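Local structure of lovastatin nonaketide synthase, polyketide synthase component (7CPX) at residues 562-567 with 848-853; 630-635 with 658-663; 650-655 with 826-831; 573-578 with 881-886. The protein builds the polyketide skeleton of lovastatin, forming enzyme-bound dihydromonacolin L from malonyl-CoA, NADPH and S-adenosylmethionine with the help of its partner LovC. The protein carries 2 engineered substitutions. All coordinates share one frame; numbering follows the deposited sequence.

Contact 1 of 4, residues 562-567 with 848-853; sequences IFTGQG and VGCHPA
Ile-562 meets Val-848 through its backbone: Val-848 N approaches Ile-562 O at 2.8 Å, but the bond is bent and therefore weak. One residue on, Phe-563 and Val-848 form a parallel bridge, their CA atoms 5.0 Å apart, and their side chains lie next to each other, pointing the same way from the sheet. Val-848 CB sits over one face of the phenyl ring, displaced toward its rim, while Val-848 CG1 comes to 4.2 Å from Phe-563 CE2. The same ring reaches helix 657-665, where it touches Ala-661 and Cys-662. These are the C-terminal ends of neighbouring strands in the parallel sheet of the malonyl-CoA:ACP transacylase domain, with strand 558-563 flanked by 648-652 and 844-848, and here both strands give way to loops. Thr-564 makes most of the polar links between the two loops. Its N-H gives a straight bond to Val-848 O, 3.2 Å from Thr-564 N. OG1 sits between the backbone N and the carbonyl carbon (chi1 60°), which turns it to the other loop, where Cys-850 N donates to Thr-564 OG1 at 2.9 Å in an almost linear bond (174°); a weak bond also runs from OG1 to Val-848 O. The methyl branch, CG2, packs on the backbone of Cys-850, itself the centre of an inverse gamma turn. Gly-849 runs close by the hydroxyl, its CA 3.5 Å from Thr-564 OG1. Beyond Thr-564 the chain swings off through Gly-565 to Gln-566, whose carbonyl accepts from His-655 NE2 and whose OE1 is bonded to Gln-628.

Contact 2 of 4, residues 630-635 with 658-663; sequences LCCAVQ and GEIACA
Gln-635 and Ala-661 both direct CB across the gap, and Gln-635 CB stands 3.4 Å from Ala-661 CB. Around that point the two helices pack with their axes 8.5 Å apart and their directions 34° from parallel, a close approach that the small residues on helix 657-665 allow. Beyond CB the glutamine turns along the neighbouring helix instead of pushing against it: CG is anti to the carbonyl carbon (chi1 -64°), the chain then runs extended, and the amide arrives over the backbone of Gly-658, with Gln-635 OE1 3.5 Å from Gly-658 CA.

One turn earlier, Cys-632 points along the interface. Its sulfur, anti to the backbone N (chi1 -176°), reaches the branch methyl of Ile-660, Cys-632 SG lying 3.7 Å from Ile-660 CG2, and passes near Ala-661 N. The methyl of Ala-661 also rests 4.0 Å from Cys-632 O, wedged between Cys-632 and Gln-635. No hydrogen bond links the two segments. Helix 671-682 adds Ala-678, which touches both Cys-632 and Ile-660 and extends this apolar patch.

The packing joins the helices on either side of strand 648-652 in the chain, a helix-strand-helix segment of the acyltransferase fold; Gly-658 closes the GxSxG sequence, consistent with a nucleophile elbow whose helix is seated here against helix 624-644.

Contact 3 of 4, residues 650-655 with 826-831; sequences TAVVGH and VLFSHA
The two segments run in opposite directions past one another, Val-652 opposite Ala-831 with CA atoms 6.1 Å apart, Gly-654 opposite Phe-828, and His-655 opposite Val-826, without any hydrogen bond between them. Val-652 aims its side chain straight at helix 828-838 and uses both branches. CG1, anti to the backbone N (chi1 163°), packs on the methyl of Ala-831 at 3.5 Å from Ala-831 CB and also approaches the Phe-828 ring obliquely, with Val-652 CG1 4.0 Å from Phe-828 CE1. CG2 instead rests on the carbonyl of Ala-831. Ala-831 and Phe-828 lie about one turn apart, so the valine fits against the first turn of the helix.

The phenyl side chain crosses Val-652 at about a right angle, and the ring's edge is turned to the backbone: Val-653 O lies close to the ring plane, 3.3 Å from Phe-828 CD1. That carbonyl is satisfied by Ser-800 OG, which bonds to it. Further along, the two branches of Val-826 divide between neighbouring residues, CG1 against Gly-654 O at 3.2 Å and CG2 against His-655 CB at 3.9 Å.

Strand 648-652 lies between strands 558-563 and 797-798 in the parallel sheet. Helix 828-838 backs it on one face, with Phe-828 also reaching Ile-562, while Ala-651 and Val-653 pack against Cys-662 of helix 657-665, the helix that follows the GxSxG turn begun at Gly-654.

Contact 4 of 4, residues 573-578 with 881-886; sequences MLKNLI and KNDLDS
Asp-883 reaches into the first turn of helix 575-578, and the starts of two helices meet here: Leu-574 and Asn-882 hold the N-cap positions, and in the transacylase domain the second helix, 883-898, follows strand 872-875 at the edge of the parallel sheet.

The polar part centres on the carboxylate. Asp-883 OD2 accepts from Asn-576 N at 2.8 Å, met on the anti side and 22° out of the carboxylate plane. Lys-575 N lies equally near, but at a poor angle. A negative group at a helix start is probably favoured by the N-H groups of the helix's first turn, and Lys-575 NZ, which is bonded to Gly-572 O, is 4.7 Å from Asp-883 OD2 and would add some attraction. In return Asn-576 OD1 takes a weak, straight bond from Asp-883 N. CG of Asn-576 is anti to its carbonyl carbon (chi1 -50°), which turns the amide toward the other helix, where it lies nearly parallel to that of Asn-882, with planes 6° apart.

The apolar part is made by Leu-577 and Leu-884. They lie alongside each other, pointing opposite ways, Leu-577 CD2 coming near Leu-884 CD1, and the second methyl of Leu-884 covers Asn-576 CB. Leu-577 CG also packs on Asp-883 CB at 3.5 Å, beside the stem of the carboxylate.

Asn-882 caps helix 883-898 just before Asp-883: its OD1 accepts from Asp-885 N at 2.7 Å, while its backbone O takes the helical bond from Ser-886 N and also Ser-886 OG, the hydroxyl lying above the carbonyl plane at 2.7 Å from Asn-882 O.

How the contacts relate
From the N terminus, strand 558-563 opens contact 1, and its chain returns only at 848-853, closing a loop that holds most of the transacylase domain. Contact 4 starts soon after, at 573-578, and ends later, at 881-886, so it crosses contact 1. Contacts 2 and 3 both nest inside those loops and cross each other: contact 2 closes the short loop from helix 624-644 to helix 657-665, while contact 3 begins within it, on strand 648-652, and ends at helix 828-838. Contacts 1 and 3 share the sheet through neighbouring strands, contact 2 packs two helices beside the sheet, and contact 4 joins helix 575-578 to 883-898, touching contact 2 at Val-634.

Contact 1 of 4, residues 562-567 with 848-853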
loop_
_atom_site.group_PDB
_atom_site.type_symbol
_atom_site.label_atom_id
_atom_site.label_comp_id
_atom_site.label_asym_id
_atom_site.label_seq_id
_atom_site.Cartn_x
_atom_site.Cartn_y
_atom_site.Cartn_z
ATOM N N ILE A 562 -8.122 -64.063 44.534
ATOM C CA ILE A 562 -7.400 -65.328 44.492
ATOM C C ILE A 562 -6.586 -65.433 45.771
ATOM O O ILE A 562 -5.700 -64.611 46.019
ATOM C CB ILE A 562 -6.500 -65.412 43.250
ATOM C CG1 ILE A 562 -7.361 -65.401 41.987
ATOM C CG2 ILE A 562 -5.616 -66.645 43.313
ATOM C CD1 ILE A 562 -7.232 -64.130 41.177
ATOM N N PHE A 563 -6.871 -66.445 46.582
ATOM C CA PHE A 563 -6.360 -66.515 47.943
ATOM C C PHE A 563 -5.192 -67.492 48.018
ATOM O O PHE A 563 -5.323 -68.659 47.632
ATOM C CB PHE A 563 -7.482 -66.913 48.899
ATOM C CG PHE A 563 -8.478 -65.817 49.128
ATOM C CD1 PHE A 563 -9.379 -65.470 48.137
ATOM C CD2 PHE A 563 -8.502 -65.120 50.324
ATOM C CE1 PHE A 563 -10.291 -64.456 48.336
ATOM C CE2 PHE A 563 -9.415 -64.106 50.529
ATOM C CZ PHE A 563 -10.309 -63.772 49.532
ATOM N N THR A 564 -4.055 -67.007 48.512
ATOM C CA THR A 564 -2.854 -67.821 48.608
ATOM C C THR A 564 -2.960 -68.807 49.767
ATOM O O THR A 564 -3.649 -68.562 50.761
ATOM C CB THR A 564 -1.623 -66.934 48.795
ATOM O OG1 THR A 564 -1.762 -66.164 49.995
ATOM C CG2 THR A 564 -1.456 -65.995 47.609
ATOM N N GLY A 565 -2.253 -69.927 49.634
ATOM C CA GLY A 565 -2.329 -70.993 50.614
ATOM C C GLY A 565 -1.016 -71.297 51.304
ATOM O O GLY A 565 -0.037 -70.561 51.154
ATOM N N GLN A 566 -0.990 -72.387 52.066
ATOM C CA GLN A 566 0.220 -72.787 52.767
ATOM C C GLN A 566 1.311 -73.161 51.773
ATOM O O GLN A 566 1.042 -73.614 50.657
ATOM C CB GLN A 566 -0.068 -73.963 53.701
ATOM C CG GLN A 566 1.131 -74.414 54.524
ATOM C CD GLN A 566 0.785 -75.518 55.504
ATOM O OE1 GLN A 566 -0.374 -75.916 55.627
ATOM N NE2 GLN A 566 1.793 -76.020 56.208
ATOM N N GLY A 567 2.561 -72.963 52.190
ATOM C CA GLY A 567 3.704 -73.140 51.329
ATOM C C GLY A 567 4.131 -71.885 50.600
ATOM O O GLY A 567 5.255 -71.834 50.086
ATOM N N VAL A 848 -4.774 -62.086 46.955
ATOM C CA VAL A 848 -4.809 -61.736 48.369
ATOM C C VAL A 848 -3.822 -62.620 49.113
ATOM O O VAL A 848 -3.915 -63.853 49.069
ATOM C CB VAL A 848 -6.227 -61.889 48.931
ATOM C CG1 VAL A 848 -6.286 -61.384 50.365
ATOM C CG2 VAL A 848 -7.234 -61.155 48.057
ATOM N N GLY A 849 -2.875 -61.998 49.796
ATOM C CA GLY A 849 -1.919 -62.723 50.613
ATOM C C GLY A 849 -0.533 -62.739 49.985
ATOM O O GLY A 849 0.003 -61.694 49.621
ATOM N N CYS A 850 0.035 -63.935 49.842
ATOM C CA CYS A 850 1.463 -64.096 49.574
ATOM C C CYS A 850 1.718 -64.202 48.069
ATOM O O CYS A 850 1.868 -65.280 47.490
ATOM C CB CYS A 850 1.993 -65.307 50.327
ATOM S SG CYS A 850 1.356 -65.397 52.014
ATOM N N HIS A 851 1.763 -63.032 47.439
ATOM C CA HIS A 851 2.217 -62.924 46.064
ATOM C C HIS A 851 3.698 -63.303 45.994
ATOM O O HIS A 851 4.443 -63.081 46.955
ATOM C CB HIS A 851 1.999 -61.492 45.574
ATOM C CG HIS A 851 2.118 -61.317 44.092
ATOM N ND1 HIS A 851 3.228 -60.759 43.497
ATOM C CD2 HIS A 851 1.252 -61.597 43.089
ATOM C CE1 HIS A 851 3.048 -60.715 42.188
ATOM N NE2 HIS A 851 1.858 -61.222 41.914
ATOM N N PRO A 852 4.167 -63.880 44.871
ATOM C CA PRO A 852 3.544 -64.280 43.606
ATOM C C PRO A 852 3.285 -65.781 43.471
ATOM O O PRO A 852 3.590 -66.356 42.425
ATOM C CB PRO A 852 4.586 -63.836 42.583
ATOM C CG PRO A 852 5.883 -64.143 43.276
ATOM C CD PRO A 852 5.635 -63.958 44.769
ATOM N N ALA A 853 2.734 -66.409 44.508
ATOM C CA ALA A 853 2.554 -67.856 44.471
ATOM C C ALA A 853 1.589 -68.276 43.368
ATOM O O ALA A 853 1.844 -69.251 42.651
ATOM C CB ALA A 853 2.065 -68.356 45.828
#

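Contact 2 of 4, residues 630-635 with 658-663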
loop_
_atom_site.group_PDB
_atom_site.type_symbol
_atom_site.label_atom_id
_atom_site.label_comp_id
_atom_site.label_asym_id
_atom_site.label_seq_id
_atom_site.Cartn_x
_atom_site.Cartn_y
_atom_site.Cartn_z
ATOM N N LEU A 630 -1.044 -68.098 60.181
ATOM C CA LEU A 630 -0.359 -66.883 59.748
ATOM C C LEU A 630 -0.870 -66.427 58.388
ATOM O O LEU A 630 -1.223 -65.257 58.202
ATOM C CB LEU A 630 1.152 -67.111 59.705
ATOM C CG LEU A 630 1.981 -65.977 59.096
ATOM C CD1 LEU A 630 3.251 -65.754 59.898
ATOM C CD2 LEU A 630 2.321 -66.272 57.641
ATOM N N CYS A 631 -0.922 -67.345 57.421
ATOM C CA CYS A 631 -1.431 -66.995 56.100
ATOM C C CYS A 631 -2.905 -66.622 56.164
ATOM O O CYS A 631 -3.352 -65.696 55.473
ATOM C CB CYS A 631 -1.213 -68.156 55.130
ATOM S SG CYS A 631 -1.763 -67.821 53.440
ATOM N N CYS A 632 -3.682 -67.337 56.983
ATOM C CA CYS A 632 -5.098 -67.009 57.108
ATOM C C CYS A 632 -5.288 -65.594 57.639
ATOM O O CYS A 632 -6.112 -64.835 57.120
ATOM C CB CYS A 632 -5.795 -68.018 58.019
ATOM S SG CYS A 632 -7.579 -67.764 58.155
ATOM N N ALA A 633 -4.530 -65.221 58.673
ATOM C CA ALA A 633 -4.621 -63.873 59.221
ATOM C C ALA A 633 -4.145 -62.837 58.213
ATOM O O ALA A 633 -4.732 -61.755 58.105
ATOM C CB ALA A 633 -3.805 -63.776 60.509
ATOM N N VAL A 634 -3.081 -63.147 57.471
ATOM C CA VAL A 634 -2.603 -62.231 56.439
ATOM C C VAL A 634 -3.717 -61.941 55.444
ATOM O O VAL A 634 -4.021 -60.781 55.137
ATOM C CB VAL A 634 -1.364 -62.818 55.740
ATOM C CG1 VAL A 634 -1.105 -62.104 54.424
ATOM C CG2 VAL A 634 -0.150 -62.730 56.648
ATOM N N GLN A 635 -4.352 -62.998 54.937
ATOM C CA GLN A 635 -5.383 -62.819 53.923
ATOM C C GLN A 635 -6.621 -62.144 54.504
ATOM O O GLN A 635 -7.259 -61.331 53.830
ATOM C CB GLN A 635 -5.729 -64.169 53.298
ATOM C CG GLN A 635 -4.556 -64.784 52.548
ATOM C CD GLN A 635 -4.839 -66.184 52.046
ATOM O OE1 GLN A 635 -5.265 -66.370 50.907
ATOM N NE2 GLN A 635 -4.594 -67.179 52.890
ATOM N N GLY A 658 -5.609 -70.421 52.035
ATOM C CA GLY A 658 -6.227 -69.724 50.925
ATOM C C GLY A 658 -7.708 -70.014 50.834
ATOM O O GLY A 658 -8.482 -69.193 50.335
ATOM N N GLU A 659 -8.117 -71.186 51.316
ATOM C CA GLU A 659 -9.539 -71.501 51.360
ATOM C C GLU A 659 -10.209 -70.827 52.549
ATOM O O GLU A 659 -11.209 -70.118 52.388
ATOM C CB GLU A 659 -9.738 -73.018 51.413
ATOM C CG GLU A 659 -11.097 -73.491 50.912
ATOM C CD GLU A 659 -12.251 -72.965 51.743
ATOM O OE1 GLU A 659 -12.148 -72.985 52.988
ATOM O OE2 GLU A 659 -13.256 -72.520 51.150
ATOM N N ILE A 660 -9.650 -71.007 53.748
ATOM C CA ILE A 660 -10.324 -70.547 54.959
ATOM C C ILE A 660 -10.589 -69.050 54.875
ATOM O O ILE A 660 -11.725 -68.588 55.037
ATOM C CB ILE A 660 -9.492 -70.901 56.205
ATOM C CG1 ILE A 660 -9.296 -72.417 56.306
ATOM C CG2 ILE A 660 -10.166 -70.363 57.459
ATOM C CD1 ILE A 660 -8.288 -72.842 57.357
ATOM N N ALA A 661 -9.548 -68.273 54.571
ATOM C CA ALA A 661 -9.731 -66.834 54.433
ATOM C C ALA A 661 -10.745 -66.522 53.343
ATOM O O ALA A 661 -11.604 -65.649 53.514
ATOM C CB ALA A 661 -8.392 -66.160 54.133
ATOM N N CYS A 662 -10.676 -67.245 52.222
ATOM C CA CYS A 662 -11.637 -67.018 51.151
ATOM C C CYS A 662 -13.059 -67.238 51.643
ATOM O O CYS A 662 -13.988 -66.542 51.215
ATOM C CB CYS A 662 -11.329 -67.933 49.966
ATOM S SG CYS A 662 -12.327 -67.597 48.500
ATOM N N ALA A 663 -13.249 -68.191 52.561
ATOM C CA ALA A 663 -14.582 -68.419 53.106
ATOM C C ALA A 663 -15.113 -67.159 53.773
ATOM O O ALA A 663 -16.301 -66.838 53.656
ATOM C CB ALA A 663 -14.556 -69.583 54.096
#

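Contact 3 of 4, residues 650-655 with 826-831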
loop_
_atom_site.group_PDB
_atom_site.type_symbol
_atom_site.label_atom_id
_atom_site.label_comp_id
_atom_site.label_asym_id
_atom_site.label_seq_id
_atom_site.Cartn_x
_atom_site.Cartn_y
_atom_site.Cartn_z
ATOM N N THR A 650 -15.195 -60.732 43.644
ATOM C CA THR A 650 -15.585 -62.092 43.312
ATOM C C THR A 650 -14.517 -63.020 43.875
ATOM O O THR A 650 -13.323 -62.713 43.822
ATOM C CB THR A 650 -15.731 -62.297 41.798
ATOM O OG1 THR A 650 -14.529 -61.886 41.135
ATOM C CG2 THR A 650 -16.905 -61.493 41.261
ATOM N N ALA A 651 -14.944 -64.146 44.440
ATOM C CA ALA A 651 -14.067 -64.956 45.273
ATOM C C ALA A 651 -13.853 -66.339 44.678
ATOM O O ALA A 651 -14.804 -67.005 44.260
ATOM C CB ALA A 651 -14.635 -65.090 46.690
ATOM N N VAL A 652 -12.589 -66.759 44.650
ATOM C CA VAL A 652 -12.194 -68.126 44.335
ATOM C C VAL A 652 -11.197 -68.570 45.394
ATOM O O VAL A 652 -10.249 -67.841 45.702
ATOM C CB VAL A 652 -11.580 -68.245 42.927
ATOM C CG1 VAL A 652 -10.816 -69.555 42.788
ATOM C CG2 VAL A 652 -12.664 -68.155 41.870
ATOM N N VAL A 653 -11.410 -69.758 45.948
ATOM C CA VAL A 653 -10.584 -70.236 47.050
ATOM C C VAL A 653 -9.278 -70.794 46.502
ATOM O O VAL A 653 -9.191 -71.224 45.345
ATOM C CB VAL A 653 -11.330 -71.296 47.886
ATOM C CG1 VAL A 653 -12.745 -70.836 48.251
ATOM C CG2 VAL A 653 -11.355 -72.626 47.161
ATOM N N GLY A 654 -8.250 -70.789 47.347
ATOM C CA GLY A 654 -6.986 -71.411 47.011
ATOM C C GLY A 654 -6.854 -72.777 47.649
ATOM O O GLY A 654 -7.683 -73.661 47.414
ATOM N N HIS A 655 -5.818 -72.961 48.464
ATOM C CA HIS A 655 -5.607 -74.200 49.194
ATOM C C HIS A 655 -5.219 -73.883 50.631
ATOM O O HIS A 655 -4.560 -72.876 50.905
ATOM C CB HIS A 655 -4.521 -75.062 48.535
ATOM C CG HIS A 655 -3.182 -74.396 48.462
ATOM N ND1 HIS A 655 -2.818 -73.567 47.423
ATOM C CD2 HIS A 655 -2.118 -74.439 49.298
ATOM C CE1 HIS A 655 -1.589 -73.127 47.623
ATOM N NE2 HIS A 655 -1.140 -73.642 48.754
ATOM N N VAL A 826 -7.315 -79.885 45.156
ATOM C CA VAL A 826 -7.800 -78.539 44.879
ATOM C C VAL A 826 -7.795 -78.323 43.373
ATOM O O VAL A 826 -6.739 -78.378 42.731
ATOM C CB VAL A 826 -6.943 -77.478 45.588
ATOM C CG1 VAL A 826 -7.531 -76.092 45.378
ATOM C CG2 VAL A 826 -6.822 -77.790 47.074
ATOM N N LEU A 827 -8.974 -78.076 42.810
ATOM C CA LEU A 827 -9.107 -77.713 41.399
ATOM C C LEU A 827 -9.201 -76.195 41.257
ATOM O O LEU A 827 -10.217 -75.632 40.848
ATOM C CB LEU A 827 -10.322 -78.404 40.786
ATOM C CG LEU A 827 -10.174 -79.904 40.511
ATOM C CD1 LEU A 827 -10.106 -80.699 41.808
ATOM C CD2 LEU A 827 -11.311 -80.403 39.632
ATOM N N PHE A 828 -8.098 -75.531 41.610
ATOM C CA PHE A 828 -8.058 -74.074 41.559
ATOM C C PHE A 828 -8.330 -73.564 40.150
ATOM O O PHE A 828 -9.024 -72.556 39.968
ATOM C CB PHE A 828 -6.703 -73.579 42.061
ATOM C CG PHE A 828 -6.494 -72.106 41.887
ATOM C CD1 PHE A 828 -7.046 -71.207 42.782
ATOM C CD2 PHE A 828 -5.741 -71.619 40.833
ATOM C CE1 PHE A 828 -6.855 -69.850 42.625
ATOM C CE2 PHE A 828 -5.544 -70.264 40.671
ATOM C CZ PHE A 828 -6.103 -69.379 41.568
ATOM N N SER A 829 -7.793 -74.250 39.141
ATOM C CA SER A 829 -8.027 -73.836 37.762
ATOM C C SER A 829 -9.510 -73.885 37.421
ATOM O O SER A 829 -10.034 -72.974 36.769
ATOM C CB SER A 829 -7.231 -74.726 36.809
ATOM O OG SER A 829 -7.361 -74.283 35.469
ATOM N N HIS A 830 -10.204 -74.941 37.848
ATOM C CA HIS A 830 -11.628 -75.055 37.555
ATOM C C HIS A 830 -12.424 -73.950 38.238
ATOM O O HIS A 830 -13.350 -73.384 37.644
ATOM C CB HIS A 830 -12.141 -76.430 37.982
ATOM C CG HIS A 830 -13.525 -76.734 37.497
ATOM N ND1 HIS A 830 -13.921 -76.515 36.195
ATOM C CD2 HIS A 830 -14.603 -77.242 38.139
ATOM C CE1 HIS A 830 -15.185 -76.874 36.056
ATOM N NE2 HIS A 830 -15.622 -77.319 37.220
ATOM N N ALA A 831 -12.086 -73.634 39.491
ATOM C CA ALA A 831 -12.786 -72.562 40.191
ATOM C C ALA A 831 -12.546 -71.218 39.518
ATOM O O ALA A 831 -13.469 -70.405 39.388
ATOM C CB ALA A 831 -12.345 -72.515 41.653
#

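Contact 4 of 4, residues 573-578 with 881-886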
loop_
_atom_site.group_PDB
_atom_site.type_symbol
_atom_site.label_atom_id
_atom_site.label_comp_id
_atom_site.label_asym_id
_atom_site.label_seq_id
_atom_site.Cartn_x
_atom_site.Cartn_y
_atom_site.Cartn_z
ATOM N N MET A 573 5.332 -61.733 57.715
ATOM C CA MET A 573 4.245 -61.064 57.016
ATOM C C MET A 573 3.406 -60.249 57.994
ATOM O O MET A 573 3.212 -60.631 59.151
ATOM C CB MET A 573 3.365 -62.082 56.291
ATOM C CG MET A 573 4.086 -62.878 55.212
ATOM S SD MET A 573 3.971 -62.158 53.562
ATOM C CE MET A 573 5.091 -60.768 53.700
ATOM N N LEU A 574 2.910 -59.108 57.516
ATOM C CA LEU A 574 2.114 -58.149 58.275
ATOM C C LEU A 574 2.894 -57.494 59.406
ATOM O O LEU A 574 2.296 -56.761 60.204
ATOM C CB LEU A 574 0.849 -58.777 58.879
ATOM C CG LEU A 574 -0.211 -59.343 57.933
ATOM C CD1 LEU A 574 -1.461 -59.707 58.725
ATOM C CD2 LEU A 574 -0.545 -58.368 56.816
ATOM N N LYS A 575 4.204 -57.724 59.510
ATOM C CA LYS A 575 4.965 -57.141 60.609
ATOM C C LYS A 575 4.912 -55.619 60.558
ATOM O O LYS A 575 4.741 -54.955 61.587
ATOM C CB LYS A 575 6.411 -57.636 60.567
ATOM C CG LYS A 575 7.181 -57.224 59.322
ATOM C CD LYS A 575 8.572 -57.833 59.304
ATOM C CE LYS A 575 9.384 -57.331 58.122
ATOM N NZ LYS A 575 8.771 -57.706 56.819
ATOM N N ASN A 576 5.056 -55.047 59.361
ATOM C CA ASN A 576 5.001 -53.595 59.230
ATOM C C ASN A 576 3.567 -53.087 59.318
ATOM O O ASN A 576 3.309 -52.045 59.934
ATOM C CB ASN A 576 5.646 -53.168 57.913
ATOM C CG ASN A 576 7.009 -53.795 57.703
ATOM O OD1 ASN A 576 7.231 -54.513 56.729
ATOM N ND2 ASN A 576 7.931 -53.526 58.620
ATOM N N LEU A 577 2.619 -53.808 58.714
ATOM C CA LEU A 577 1.220 -53.398 58.790
ATOM C C LEU A 577 0.725 -53.393 60.229
ATOM O O LEU A 577 0.051 -52.451 60.661
ATOM C CB LEU A 577 0.353 -54.322 57.934
ATOM C CG LEU A 577 0.207 -53.955 56.455
ATOM C CD1 LEU A 577 -0.344 -55.132 55.668
ATOM C CD2 LEU A 577 -0.698 -52.747 56.291
ATOM N N ILE A 578 1.051 -54.440 60.987
ATOM C CA ILE A 578 0.600 -54.524 62.372
ATOM C C ILE A 578 1.230 -53.419 63.210
ATOM O O ILE A 578 0.562 -52.796 64.044
ATOM C CB ILE A 578 0.910 -55.918 62.944
ATOM C CG1 ILE A 578 0.053 -56.969 62.233
ATOM C CG2 ILE A 578 0.678 -55.936 64.451
ATOM C CD1 ILE A 578 0.429 -58.401 62.550
ATOM N N LYS A 881 8.892 -58.068 50.894
ATOM C CA LYS A 881 8.776 -56.628 50.729
ATOM C C LYS A 881 8.002 -56.016 51.894
ATOM O O LYS A 881 7.335 -56.705 52.668
ATOM C CB LYS A 881 8.090 -56.295 49.403
ATOM C CG LYS A 881 8.611 -57.087 48.214
ATOM C CD LYS A 881 10.128 -57.042 48.116
ATOM C CE LYS A 881 10.618 -57.750 46.863
ATOM N NZ LYS A 881 12.059 -58.109 46.952
ATOM N N ASN A 882 8.103 -54.694 52.012
ATOM C CA ASN A 882 7.401 -53.985 53.073
ATOM C C ASN A 882 5.896 -54.154 52.915
ATOM O O ASN A 882 5.356 -54.032 51.811
ATOM C CB ASN A 882 7.776 -52.504 53.051
ATOM C CG ASN A 882 7.029 -51.699 54.093
ATOM O OD1 ASN A 882 5.860 -51.360 53.910
ATOM N ND2 ASN A 882 7.702 -51.384 55.193
ATOM N N ASP A 883 5.217 -54.436 54.029
ATOM C CA ASP A 883 3.779 -54.683 53.979
ATOM C C ASP A 883 3.023 -53.436 53.534
ATOM O O ASP A 883 2.139 -53.504 52.670
ATOM C CB ASP A 883 3.290 -55.155 55.348
ATOM C CG ASP A 883 4.058 -56.359 55.857
ATOM O OD1 ASP A 883 4.423 -57.224 55.035
ATOM O OD2 ASP A 883 4.298 -56.437 57.080
ATOM N N LEU A 884 3.359 -52.280 54.116
ATOM C CA LEU A 884 2.714 -51.040 53.699
ATOM C C LEU A 884 2.955 -50.789 52.220
ATOM O O LEU A 884 2.031 -50.440 51.478
ATOM C CB LEU A 884 3.229 -49.854 54.520
ATOM C CG LEU A 884 3.133 -49.884 56.047
ATOM C CD1 LEU A 884 2.007 -50.785 56.523
ATOM C CD2 LEU A 884 4.462 -50.297 56.655
ATOM N N ASP A 885 4.200 -50.967 51.774
ATOM C CA ASP A 885 4.511 -50.764 50.366
ATOM C C ASP A 885 3.760 -51.759 49.493
ATOM O O ASP A 885 3.276 -51.404 48.417
ATOM C CB ASP A 885 6.017 -50.879 50.135
ATOM C CG ASP A 885 6.805 -49.839 50.907
ATOM O OD1 ASP A 885 6.182 -49.041 51.637
ATOM O OD2 ASP A 885 8.048 -49.819 50.781
ATOM N N SER A 886 3.646 -53.010 49.940
ATOM C CA SER A 886 2.943 -54.012 49.145
ATOM C C SER A 886 1.476 -53.636 48.958
ATOM O O SER A 886 0.955 -53.640 47.834
ATOM C CB SER A 886 3.066 -55.381 49.813
ATOM O OG SER A 886 4.423 -55.736 50.004
#